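Local coordinates for DltD domain-containing protein (Beauveria bassiana, PDB 7D78), which probably acts as a polyketide thioesterase of the alpha/beta hydrolase fold, cyclising polyketide chains to medium-ring lactones, at residues A111-T115 with V146-V150; T138-C142 with W245-L251; V254-V259 with F282-K286; F44-D48 with Q76-N81. One frame throughout, in Å; residues are numbered along the deposited sequence.

Contact 1 of 4, residues A111-T115 with V146-V150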
loop_
_atom_site.group_PDB
_atom_site.type_symbol
_atom_site.label_atom_id
_atom_site.label_comp_id
_atom_site.label_asym_id
_atom_site.label_seq_id
_atom_site.Cartn_x
_atom_site.Cartn_y
_atom_site.Cartn_z
ATOM N N ALA A 111 12.683 2.816 -7.473
ATOM C CA ALA A 111 13.975 2.757 -6.788
ATOM C C ALA A 111 14.937 1.831 -7.521
ATOM O O ALA A 111 16.118 2.156 -7.688
ATOM C CB ALA A 111 13.805 2.293 -5.338
ATOM N N ASP A 112 14.445 0.674 -7.971
ATOM C CA ASP A 112 15.305 -0.282 -8.657
ATOM C C ASP A 112 15.658 0.199 -10.059
ATOM O O ASP A 112 16.786 -0.005 -10.521
ATOM C CB ASP A 112 14.629 -1.652 -8.691
ATOM C CG ASP A 112 14.404 -2.209 -7.297
ATOM O OD1 ASP A 112 15.097 -1.735 -6.363
ATOM O OD2 ASP A 112 13.551 -3.116 -7.126
ATOM N N ILE A 113 14.722 0.862 -10.739
ATOM C CA ILE A 113 15.040 1.499 -12.016
ATOM C C ILE A 113 16.124 2.560 -11.827
ATOM O O ILE A 113 17.102 2.616 -12.585
ATOM C CB ILE A 113 13.768 2.087 -12.643
ATOM C CG1 ILE A 113 12.810 0.955 -13.010
ATOM C CG2 ILE A 113 14.114 2.964 -13.870
ATOM C CD1 ILE A 113 11.373 1.406 -13.181
ATOM N N VAL A 114 15.983 3.403 -10.798
ATOM C CA VAL A 114 17.010 4.416 -10.535
ATOM C C VAL A 114 18.370 3.753 -10.332
ATOM O O VAL A 114 19.391 4.232 -10.836
ATOM C CB VAL A 114 16.616 5.292 -9.329
ATOM C CG1 VAL A 114 17.787 6.168 -8.890
ATOM C CG2 VAL A 114 15.430 6.181 -9.690
ATOM N N THR A 115 18.401 2.633 -9.615
ATOM C CA THR A 115 19.664 1.930 -9.393
ATOM C C THR A 115 20.310 1.528 -10.716
ATOM O O THR A 115 21.510 1.745 -10.923
ATOM C CB THR A 115 19.441 0.699 -8.509
ATOM O OG1 THR A 115 19.041 1.113 -7.201
ATOM C CG2 THR A 115 20.741 -0.141 -8.390
ATOM N N VAL A 146 10.936 8.707 -0.836
ATOM C CA VAL A 146 11.831 7.843 -0.054
ATOM C C VAL A 146 13.258 7.804 -0.586
ATOM O O VAL A 146 14.123 7.186 0.054
ATOM C CB VAL A 146 11.297 6.396 0.053
ATOM C CG1 VAL A 146 9.915 6.380 0.692
ATOM C CG2 VAL A 146 11.254 5.726 -1.311
ATOM N N ASP A 147 13.545 8.442 -1.717
ATOM C CA ASP A 147 14.794 8.188 -2.439
ATOM C C ASP A 147 15.525 9.506 -2.658
ATOM O O ASP A 147 15.168 10.274 -3.556
ATOM C CB ASP A 147 14.496 7.491 -3.769
ATOM C CG ASP A 147 15.744 6.984 -4.466
ATOM O OD1 ASP A 147 16.875 7.232 -3.974
ATOM O OD2 ASP A 147 15.580 6.339 -5.522
ATOM N N ARG A 148 16.557 9.774 -1.850
ATOM C CA ARG A 148 17.250 11.052 -1.992
ATOM C C ARG A 148 18.078 11.134 -3.265
ATOM O O ARG A 148 18.575 12.221 -3.595
ATOM C CB ARG A 148 18.146 11.310 -0.779
ATOM C CG ARG A 148 19.374 10.437 -0.718
ATOM C CD ARG A 148 20.091 10.594 0.624
ATOM N NE ARG A 148 21.452 10.066 0.574
ATOM C CZ ARG A 148 22.385 10.338 1.482
ATOM N NH1 ARG A 148 22.098 11.128 2.513
ATOM N NH2 ARG A 148 23.602 9.826 1.356
ATOM N N ARG A 149 18.246 10.026 -3.990
ATOM C CA ARG A 149 18.920 10.106 -5.281
ATOM C C ARG A 149 18.100 10.891 -6.290
ATOM O O ARG A 149 18.652 11.385 -7.283
ATOM C CB ARG A 149 19.212 8.705 -5.823
ATOM C CG ARG A 149 20.055 7.862 -4.892
ATOM C CD ARG A 149 20.116 6.417 -5.380
ATOM N NE ARG A 149 18.781 5.814 -5.386
ATOM C CZ ARG A 149 18.502 4.620 -5.901
ATOM N NH1 ARG A 149 19.471 3.894 -6.450
ATOM N NH2 ARG A 149 17.248 4.159 -5.884
ATOM N N VAL A 150 16.796 11.001 -6.064
ATOM C CA VAL A 150 15.917 11.759 -6.945
ATOM C C VAL A 150 16.097 13.238 -6.615
ATOM O O VAL A 150 15.728 13.692 -5.527
ATOM C CB VAL A 150 14.461 11.310 -6.787
ATOM C CG1 VAL A 150 13.525 12.170 -7.621
ATOM C CG2 VAL A 150 14.349 9.835 -7.175
#
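R149 reaches from the 146-150 loop to A111, V114 and T115 on one flank of helix 103-118. From CB, its aliphatic carbons pass V114 at a looser distance, and a bend at chi3 (-62°) swings the guanidinium back over that valine. NE donates to D147 OD1 at 2.8 Å, on the syn lone pair and in the guanidinium plane. CZ sits above V114 CG1 at 3.4 Å, so the methyl lies on one face of the group, over its centre. At the tip NH1 donates to T115 OG1 at 2.9 Å, nearly straight (167°) and in plane. NH2 divides its two hydrogens between D147 OD2, at 2.8 Å, and A111 O, which it meets at 2.9 Å. That carbonyl already accepts the helical bond from T115 N. Held side-on by a carboxylate and at its tip by a helix carbonyl and a threonine hydroxyl, the guanidinium probably has little freedom to turn. Replacing R149 by a leucine would probably strand the D147 carboxylate without its charge partner and leave T115 OG1 short of a donor. Q180 of the second subunit packs on both T115 and R149. D147 OD1 also accepts from R149 N, closing an Asx turn within the type I turn D147-V150, by which this alpha/beta hydrolase passes from helix 135-146 to strand 150-156 while gripping the neighbouring helix.

Contact 2 of 4, residues T138-C142 with W245-L251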
loop_
_atom_site.group_PDB
_atom_site.type_symbol
_atom_site.label_atom_id
_atom_site.label_comp_id
_atom_site.label_asym_id
_atom_site.label_seq_id
_atom_site.Cartn_x
_atom_site.Cartn_y
_atom_site.Cartn_z
ATOM N N THR A 138 1.964 10.916 -10.089
ATOM C CA THR A 138 1.699 10.643 -8.681
ATOM C C THR A 138 2.580 9.504 -8.176
ATOM O O THR A 138 3.118 9.573 -7.067
ATOM C CB THR A 138 0.212 10.326 -8.501
ATOM O OG1 THR A 138 -0.564 11.335 -9.161
ATOM C CG2 THR A 138 -0.179 10.280 -7.025
ATOM N N VAL A 139 2.750 8.462 -8.991
ATOM C CA VAL A 139 3.657 7.364 -8.654
ATOM C C VAL A 139 5.071 7.896 -8.459
ATOM O O VAL A 139 5.778 7.508 -7.518
ATOM C CB VAL A 139 3.614 6.284 -9.756
ATOM C CG1 VAL A 139 4.811 5.324 -9.623
ATOM C CG2 VAL A 139 2.300 5.509 -9.716
ATOM N N SER A 140 5.507 8.789 -9.355
ATOM C CA SER A 140 6.863 9.317 -9.270
ATOM C C SER A 140 7.074 10.092 -7.973
ATOM O O SER A 140 8.157 10.045 -7.382
ATOM C CB SER A 140 7.163 10.216 -10.478
ATOM O OG SER A 140 7.080 9.515 -11.707
ATOM N N ALA A 141 6.055 10.819 -7.522
ATOM C CA ALA A 141 6.177 11.553 -6.267
ATOM C C ALA A 141 6.404 10.606 -5.095
ATOM O O ALA A 141 7.201 10.902 -4.200
ATOM C CB ALA A 141 4.931 12.394 -6.026
ATOM N N CYS A 142 5.693 9.473 -5.074
ATOM C CA CYS A 142 5.871 8.509 -3.991
ATOM C C CYS A 142 7.285 7.949 -3.990
ATOM O O CYS A 142 7.892 7.787 -2.924
ATOM C CB CYS A 142 4.849 7.372 -4.107
ATOM S SG CYS A 142 3.127 7.927 -4.034
ATOM N N TRP A 245 -4.302 3.094 -1.471
ATOM C CA TRP A 245 -3.371 4.179 -1.751
ATOM C C TRP A 245 -3.905 5.501 -1.227
ATOM O O TRP A 245 -5.047 5.878 -1.512
ATOM C CB TRP A 245 -3.150 4.278 -3.258
ATOM C CG TRP A 245 -1.916 4.998 -3.711
ATOM C CD1 TRP A 245 -0.746 5.170 -3.017
ATOM C CD2 TRP A 245 -1.717 5.608 -4.993
ATOM N NE1 TRP A 245 0.172 5.853 -3.800
ATOM C CE2 TRP A 245 -0.406 6.136 -5.010
ATOM C CE3 TRP A 245 -2.524 5.755 -6.134
ATOM C CZ2 TRP A 245 0.118 6.793 -6.125
ATOM C CZ3 TRP A 245 -2.004 6.402 -7.236
ATOM C CH2 TRP A 245 -0.688 6.908 -7.228
ATOM N N GLN A 246 -3.071 6.218 -0.477
ATOM C CA GLN A 246 -3.396 7.555 0.017
ATOM C C GLN A 246 -2.321 8.527 -0.460
ATOM O O GLN A 246 -1.502 8.999 0.337
ATOM C CB GLN A 246 -3.505 7.551 1.540
ATOM C CG GLN A 246 -4.419 6.434 2.072
ATOM C CD GLN A 246 -5.846 6.658 1.675
ATOM O OE1 GLN A 246 -6.314 7.798 1.665
ATOM N NE2 GLN A 246 -6.553 5.581 1.322
ATOM N N PRO A 247 -2.294 8.842 -1.760
ATOM C CA PRO A 247 -1.148 9.593 -2.303
ATOM C C PRO A 247 -1.041 11.012 -1.781
ATOM O O PRO A 247 0.079 11.527 -1.662
ATOM C CB PRO A 247 -1.399 9.575 -3.817
ATOM C CG PRO A 247 -2.874 9.365 -3.957
ATOM C CD PRO A 247 -3.276 8.490 -2.800
ATOM N N LYS A 248 -2.167 11.672 -1.481
ATOM C CA LYS A 248 -2.086 12.998 -0.878
ATOM C C LYS A 248 -1.278 12.964 0.408
ATOM O O LYS A 248 -0.541 13.912 0.702
ATOM C CB LYS A 248 -3.486 13.562 -0.619
ATOM C CG LYS A 248 -4.292 13.783 -1.888
ATOM C CD LYS A 248 -5.703 14.294 -1.587
ATOM C CE LYS A 248 -6.509 14.490 -2.866
ATOM N NZ LYS A 248 -7.936 14.818 -2.581
ATOM N N GLU A 249 -1.372 11.868 1.168
ATOM C CA GLU A 249 -0.579 11.765 2.389
ATOM C C GLU A 249 0.887 11.522 2.073
ATOM O O GLU A 249 1.766 12.085 2.737
ATOM C CB GLU A 249 -1.118 10.657 3.296
ATOM C CG GLU A 249 -2.592 10.792 3.635
ATOM C CD GLU A 249 -2.954 12.177 4.145
ATOM O OE1 GLU A 249 -2.178 12.753 4.937
ATOM O OE2 GLU A 249 -4.018 12.686 3.754
ATOM N N ILE A 250 1.172 10.684 1.068
ATOM C CA ILE A 250 2.566 10.395 0.720
ATOM C C ILE A 250 3.242 11.631 0.132
ATOM O O ILE A 250 4.433 11.879 0.372
ATOM C CB ILE A 250 2.655 9.191 -0.240
ATOM C CG1 ILE A 250 2.033 7.947 0.403
ATOM C CG2 ILE A 250 4.102 8.888 -0.568
ATOM C CD1 ILE A 250 1.743 6.848 -0.583
ATOM N N LEU A 251 2.496 12.435 -0.632
ATOM C CA LEU A 251 3.082 13.642 -1.205
ATOM C C LEU A 251 3.567 14.593 -0.119
ATOM O O LEU A 251 4.499 15.374 -0.349
ATOM C CB LEU A 251 2.080 14.340 -2.127
ATOM C CG LEU A 251 2.325 14.119 -3.625
ATOM C CD1 LEU A 251 2.112 12.645 -3.988
ATOM C CD2 LEU A 251 1.424 15.021 -4.478
#
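A141 and L251 make the tight apolar centre, where A141 CB and L251 CD1 approach to 3.5 Å, closer than carbons usually pack. The axes of the short helical segments 138-142 and 247-251 lie 45° apart and approach to 9.5 Å. T138 CG2 fits into a corner between two partners: it lies 3.4 Å from W245 CH2, obliquely to the indole, and 3.5 Å from P247 CB. P247 CB in turn rests over the rim of one indole face, so that proline and threonine methyl meet the ring together, which is likely to limit how it can tilt. V139 CG2 adds a looser touch at 4.1 Å from W245 CH2. On the flank, I250 CG2 stands anti to its backbone N and meets C142 SG at 3.7 Å.

Further out the contact turns polar. C142 SG lies at the indole edge, 81° off the normal of the five-membered ring, as a sulfur-aromatic contact. W245 NE1 points a weak hydrogen bond at this sulfur, 3.6 Å long. T138 OG1 turns elsewhere, to I159 O, and W244 of the second subunit packs on C142 and I250. V139 also touches the probable nucleophile elbow that leads into this helix. Since the one hydrogen bond across the interface is long and bent, with a soft acceptor, the indole's orientation probably rests more on its apolar neighbours, among them the rings of F135 and F162, than on this bond.

Contact 3 of 4, residues V254-V259 with F282-K286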
loop_
_atom_site.group_PDB
_atom_site.type_symbol
_atom_site.label_atom_id
_atom_site.label_comp_id
_atom_site.label_asym_id
_atom_site.label_seq_id
_atom_site.Cartn_x
_atom_site.Cartn_y
_atom_site.Cartn_z
ATOM N N VAL A 254 7.170 14.466 0.575
ATOM C CA VAL A 254 8.077 15.096 -0.377
ATOM C C VAL A 254 8.247 16.547 0.046
ATOM O O VAL A 254 7.509 17.429 -0.411
ATOM C CB VAL A 254 7.557 14.991 -1.822
ATOM C CG1 VAL A 254 8.625 15.470 -2.802
ATOM C CG2 VAL A 254 7.132 13.554 -2.136
ATOM N N ASP A 255 9.207 16.799 0.939
ATOM C CA ASP A 255 9.386 18.123 1.519
ATOM C C ASP A 255 10.751 18.726 1.215
ATOM O O ASP A 255 11.068 19.796 1.741
ATOM C CB ASP A 255 9.151 18.077 3.032
ATOM C CG ASP A 255 10.094 17.124 3.760
ATOM O OD1 ASP A 255 10.973 16.500 3.125
ATOM O OD2 ASP A 255 9.949 16.994 4.993
ATOM N N LYS A 256 11.563 18.077 0.376
ATOM C CA LYS A 256 12.878 18.603 0.005
ATOM C C LYS A 256 13.085 18.609 -1.505
ATOM O O LYS A 256 13.830 19.435 -2.035
ATOM C CB LYS A 256 14.002 17.781 0.635
ATOM C CG LYS A 256 13.956 17.626 2.137
ATOM C CD LYS A 256 14.930 16.515 2.533
ATOM C CE LYS A 256 14.826 16.138 3.990
ATOM N NZ LYS A 256 13.468 15.667 4.346
ATOM N N THR A 257 12.449 17.689 -2.200
ATOM C CA THR A 257 12.691 17.519 -3.632
ATOM C C THR A 257 12.097 18.666 -4.443
ATOM O O THR A 257 10.874 18.858 -4.415
ATOM C CB THR A 257 12.089 16.194 -4.084
ATOM O OG1 THR A 257 12.539 15.162 -3.197
ATOM C CG2 THR A 257 12.509 15.875 -5.517
ATOM N N PRO A 258 12.907 19.437 -5.172
ATOM C CA PRO A 258 12.361 20.470 -6.060
ATOM C C PRO A 258 11.329 19.874 -7.002
ATOM O O PRO A 258 11.569 18.846 -7.642
ATOM C CB PRO A 258 13.592 20.967 -6.830
ATOM C CG PRO A 258 14.762 20.606 -5.989
ATOM C CD PRO A 258 14.375 19.354 -5.245
ATOM N N VAL A 259 10.165 20.511 -7.078
ATOM C CA VAL A 259 9.030 19.916 -7.773
ATOM C C VAL A 259 8.433 20.916 -8.750
ATOM O O VAL A 259 8.135 22.059 -8.386
ATOM C CB VAL A 259 7.958 19.396 -6.791
ATOM C CG1 VAL A 259 7.606 20.451 -5.745
ATOM C CG2 VAL A 259 6.699 18.932 -7.555
ATOM N N PHE A 282 3.545 21.987 -0.774
ATOM C CA PHE A 282 4.983 21.741 -0.832
ATOM C C PHE A 282 5.745 22.906 -0.202
ATOM O O PHE A 282 5.535 24.061 -0.596
ATOM C CB PHE A 282 5.443 21.547 -2.279
ATOM C CG PHE A 282 4.984 20.251 -2.910
ATOM C CD1 PHE A 282 5.284 19.029 -2.330
ATOM C CD2 PHE A 282 4.272 20.260 -4.103
ATOM C CE1 PHE A 282 4.874 17.827 -2.926
ATOM C CE2 PHE A 282 3.856 19.065 -4.704
ATOM C CZ PHE A 282 4.159 17.851 -4.108
ATOM N N PRO A 283 6.629 22.653 0.776
ATOM C CA PRO A 283 7.396 23.756 1.383
ATOM C C PRO A 283 8.671 24.099 0.630
ATOM O O PRO A 283 9.201 25.203 0.793
ATOM C CB PRO A 283 7.712 23.225 2.786
ATOM C CG PRO A 283 7.804 21.722 2.583
ATOM C CD PRO A 283 6.776 21.392 1.531
ATOM N N GLN A 284 9.166 23.183 -0.200
ATOM C CA GLN A 284 10.487 23.318 -0.805
ATOM C C GLN A 284 10.422 24.159 -2.085
ATOM O O GLN A 284 9.373 24.699 -2.456
ATOM C CB GLN A 284 11.078 21.935 -1.083
ATOM C CG GLN A 284 10.414 21.195 -2.249
ATOM C CD GLN A 284 9.217 20.372 -1.823
ATOM O OE1 GLN A 284 8.428 20.785 -0.968
ATOM N NE2 GLN A 284 9.063 19.200 -2.431
ATOM N N THR A 285 11.560 24.263 -2.778
ATOM C CA THR A 285 11.616 24.872 -4.107
ATOM C C THR A 285 10.619 24.217 -5.053
ATOM O O THR A 285 10.591 22.990 -5.185
ATOM C CB THR A 285 13.031 24.729 -4.675
ATOM O OG1 THR A 285 13.976 25.336 -3.786
ATOM C CG2 THR A 285 13.132 25.370 -6.044
ATOM N N LYS A 286 9.812 25.035 -5.732
ATOM C CA LYS A 286 8.745 24.475 -6.555
ATOM C C LYS A 286 8.328 25.467 -7.631
ATOM O O LYS A 286 8.592 26.670 -7.533
ATOM C CB LYS A 286 7.533 24.081 -5.700
ATOM C CG LYS A 286 6.848 25.250 -4.982
ATOM C CD LYS A 286 5.707 24.739 -4.107
ATOM C CE LYS A 286 4.948 25.878 -3.446
ATOM N NZ LYS A 286 3.929 25.365 -2.502
#
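The F282 ring carries V259 CG1 over one face, with the methyl 4.0 Å from the ring centroid and 23° off the normal, a CH-pi contact displaced toward the rim. At the ring edge, V254 O lies near the plane, 3.3 Å from F282 CD1. V259 CG1 gets over the ring because it stands between its backbone N and carbonyl carbon (chi1 49°). The second flat group is the Q284 amide, whose NE2 serves two carbonyls of the facing loop. The bond to T257 O is short, 2.7 Å, and lies in the amide plane. V254 O is met at 3.1 Å from well above its carbonyl plane, a less straight bond. A leucine in place of Q284 would probably leave both carbonyls without this donor and set the 254-257 loop freer to move. Both loops lead into adjacent parallel strands, 259-264 and 286-291, which helix 272-281 connects in a beta-alpha-beta crossover. Their pairing starts here: V259 N donates to T285 O at 3.1 Å, and the same oxygen receives a CA-H...O contact from P258 CA. V259 and K286 form a parallel bridge, their side chains side by side with V259 CG1 3.6 Å from K286 CB. Beyond CG the K286 chain runs extended, and NZ donates to F282 O on a lone pair in the carbonyl plane and to F279 O.

Contact 4 of 4, residues F44-D48 with Q76-N81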
loop_
_atom_site.group_PDB
_atom_site.type_symbol
_atom_site.label_atom_id
_atom_site.label_comp_id
_atom_site.label_asym_id
_atom_site.label_seq_id
_atom_site.Cartn_x
_atom_site.Cartn_y
_atom_site.Cartn_z
ATOM N N PHE A 44 15.902 3.698 -23.770
ATOM C CA PHE A 44 16.901 4.592 -23.197
ATOM C C PHE A 44 17.470 5.457 -24.312
ATOM O O PHE A 44 18.064 4.936 -25.264
ATOM C CB PHE A 44 18.010 3.809 -22.503
ATOM C CG PHE A 44 19.013 4.676 -21.804
ATOM C CD1 PHE A 44 18.652 5.398 -20.675
ATOM C CD2 PHE A 44 20.311 4.782 -22.281
ATOM C CE1 PHE A 44 19.567 6.198 -20.018
ATOM C CE2 PHE A 44 21.241 5.581 -21.632
ATOM C CZ PHE A 44 20.869 6.295 -20.496
ATOM N N TYR A 45 17.258 6.759 -24.203
ATOM C CA TYR A 45 17.756 7.748 -25.156
ATOM C C TYR A 45 19.031 8.345 -24.560
ATOM O O TYR A 45 18.965 9.218 -23.693
ATOM C CB TYR A 45 16.696 8.815 -25.410
ATOM C CG TYR A 45 15.435 8.340 -26.119
ATOM C CD1 TYR A 45 14.462 7.600 -25.445
ATOM C CD2 TYR A 45 15.202 8.661 -27.457
ATOM C CE1 TYR A 45 13.290 7.182 -26.087
ATOM C CE2 TYR A 45 14.038 8.247 -28.112
ATOM C CZ TYR A 45 13.086 7.509 -27.419
ATOM O OH TYR A 45 11.936 7.098 -28.059
ATOM N N ALA A 46 20.190 7.860 -25.009
ATOM C CA ALA A 46 21.476 8.218 -24.422
ATOM C C ALA A 46 21.992 9.537 -24.989
ATOM O O ALA A 46 21.643 9.944 -26.097
ATOM C CB ALA A 46 22.512 7.122 -24.681
ATOM N N VAL A 47 22.840 10.207 -24.214
ATOM C CA VAL A 47 23.576 11.363 -24.706
ATOM C C VAL A 47 25.052 11.005 -24.727
ATOM O O VAL A 47 25.503 10.069 -24.059
ATOM C CB VAL A 47 23.332 12.635 -23.868
ATOM C CG1 VAL A 47 21.845 12.967 -23.838
ATOM C CG2 VAL A 47 23.898 12.464 -22.460
ATOM N N ASP A 48 25.809 11.748 -25.533
ATOM C CA ASP A 48 27.246 11.536 -25.599
ATOM C C ASP A 48 27.894 11.998 -24.302
ATOM O O ASP A 48 27.423 12.929 -23.647
ATOM C CB ASP A 48 27.855 12.290 -26.784
ATOM C CG ASP A 48 27.277 11.850 -28.118
ATOM O OD1 ASP A 48 27.196 10.625 -28.366
ATOM O OD2 ASP A 48 26.903 12.735 -28.921
ATOM N N GLN A 76 16.568 14.363 -24.949
ATOM C CA GLN A 76 17.858 13.869 -25.414
ATOM C C GLN A 76 18.623 14.935 -26.193
ATOM O O GLN A 76 19.841 15.072 -26.036
ATOM C CB GLN A 76 17.647 12.637 -26.282
ATOM C CG GLN A 76 18.911 12.050 -26.832
ATOM C CD GLN A 76 18.624 10.957 -27.834
ATOM O OE1 GLN A 76 17.754 11.098 -28.690
ATOM N NE2 GLN A 76 19.343 9.857 -27.725
ATOM N N SER A 77 17.931 15.690 -27.048
ATOM C CA SER A 77 18.617 16.704 -27.840
ATOM C C SER A 77 19.086 17.875 -26.991
ATOM O O SER A 77 19.945 18.640 -27.439
ATOM C CB SER A 77 17.712 17.217 -28.957
ATOM O OG SER A 77 16.680 18.024 -28.435
ATOM N N GLN A 78 18.541 18.043 -25.787
ATOM C CA GLN A 78 18.996 19.076 -24.872
ATOM C C GLN A 78 19.982 18.541 -23.838
ATOM O O GLN A 78 20.299 19.243 -22.870
ATOM C CB GLN A 78 17.796 19.740 -24.198
ATOM C CG GLN A 78 16.941 20.526 -25.193
ATOM C CD GLN A 78 15.841 21.333 -24.533
ATOM O OE1 GLN A 78 15.956 21.736 -23.379
ATOM N NE2 GLN A 78 14.769 21.586 -25.275
ATOM N N GLY A 79 20.483 17.327 -24.024
ATOM C CA GLY A 79 21.545 16.807 -23.187
ATOM C C GLY A 79 21.115 15.925 -22.032
ATOM O O GLY A 79 21.932 15.677 -21.134
ATOM N N PHE A 80 19.874 15.440 -22.022
ATOM C CA PHE A 80 19.367 14.594 -20.942
ATOM C C PHE A 80 19.211 13.159 -21.432
ATOM O O PHE A 80 18.407 12.901 -22.336
ATOM C CB PHE A 80 18.020 15.107 -20.430
ATOM C CG PHE A 80 18.082 16.467 -19.794
ATOM C CD1 PHE A 80 18.399 16.605 -18.450
ATOM C CD2 PHE A 80 17.806 17.609 -20.535
ATOM C CE1 PHE A 80 18.457 17.863 -17.857
ATOM C CE2 PHE A 80 17.860 18.871 -19.951
ATOM C CZ PHE A 80 18.185 18.996 -18.610
ATOM N N ASN A 81 19.980 12.231 -20.851
ATOM C CA ASN A 81 19.603 10.821 -20.944
ATOM C C ASN A 81 18.147 10.699 -20.525
ATOM O O ASN A 81 17.742 11.280 -19.519
ATOM C CB ASN A 81 20.447 9.934 -20.027
ATOM C CG ASN A 81 21.923 9.928 -20.364
ATOM O OD1 ASN A 81 22.367 9.286 -21.325
ATOM N ND2 ASN A 81 22.704 10.579 -19.519
#
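Q76 holds CG anti to its backbone N (chi1 179°) and continues extended, which carries its amide from the end of helix 68-77 to the backbone of A46. N81 takes a different rotamer, CG anti to the carbonyl carbon (chi1 -63°), and this sets OD1 before V47 N. Q76 NE2 donates to A46 O at 2.8 Å, with the acceptor close to the amide plane and the bond nearly straight at 162°. Its OE1 comes to the edge of the Y45 ring, 3.7 Å from Y45 CD2, the amide and ring planes being almost perpendicular. V47 N reaches N81 OD1 at 3.1 Å from above the carbonyl plane, while S122 OG also bonds that oxygen. F44 crosses N81 obliquely, F44 CZ 3.7 Å from N81 CB, though ring and amide planes are nearly parallel.

Between these polar grips V47 CG1 presses on the backbone of the turn, 3.5 Å from G79 C. G79, at positive phi, is the C-prime residue of a Schellman motif that ends the helix, with G79 N bonded to Q76 O. The chain then enters strand 81-86, antiparallel to strand 39-45, and N81 CA makes a CA-H...O contact of 3.2 Å with Y45 O. Q76 NE2 also donates to S26 O, and N81 ND2 to P52 O. The two amides thus act as bridges: each satisfies a backbone group of 46-47, where the strand pairing gives way to loop, and ties it to further parts of the fold.

From the N terminus, contact 4 closes first, bringing the end of strand 39-45 back to the turn after helix 68-77, with strand 51-57 inside its loop. It is complete before contact 1 opens on helix 103-118. Contacts 1 and 2 cross: segment 138-142 lies inside the loop closed by 146-150, and its partner 245-251 comes about a hundred residues later. Both also touch the second subunit. Contact 3 follows in series, joining the approaches to the last two strands of the main sheet. It packs against contact 1 through V150 and T257, and against contact 2 through A141 with V254 and L251 with F282, whereas contact 4 touches none of the others.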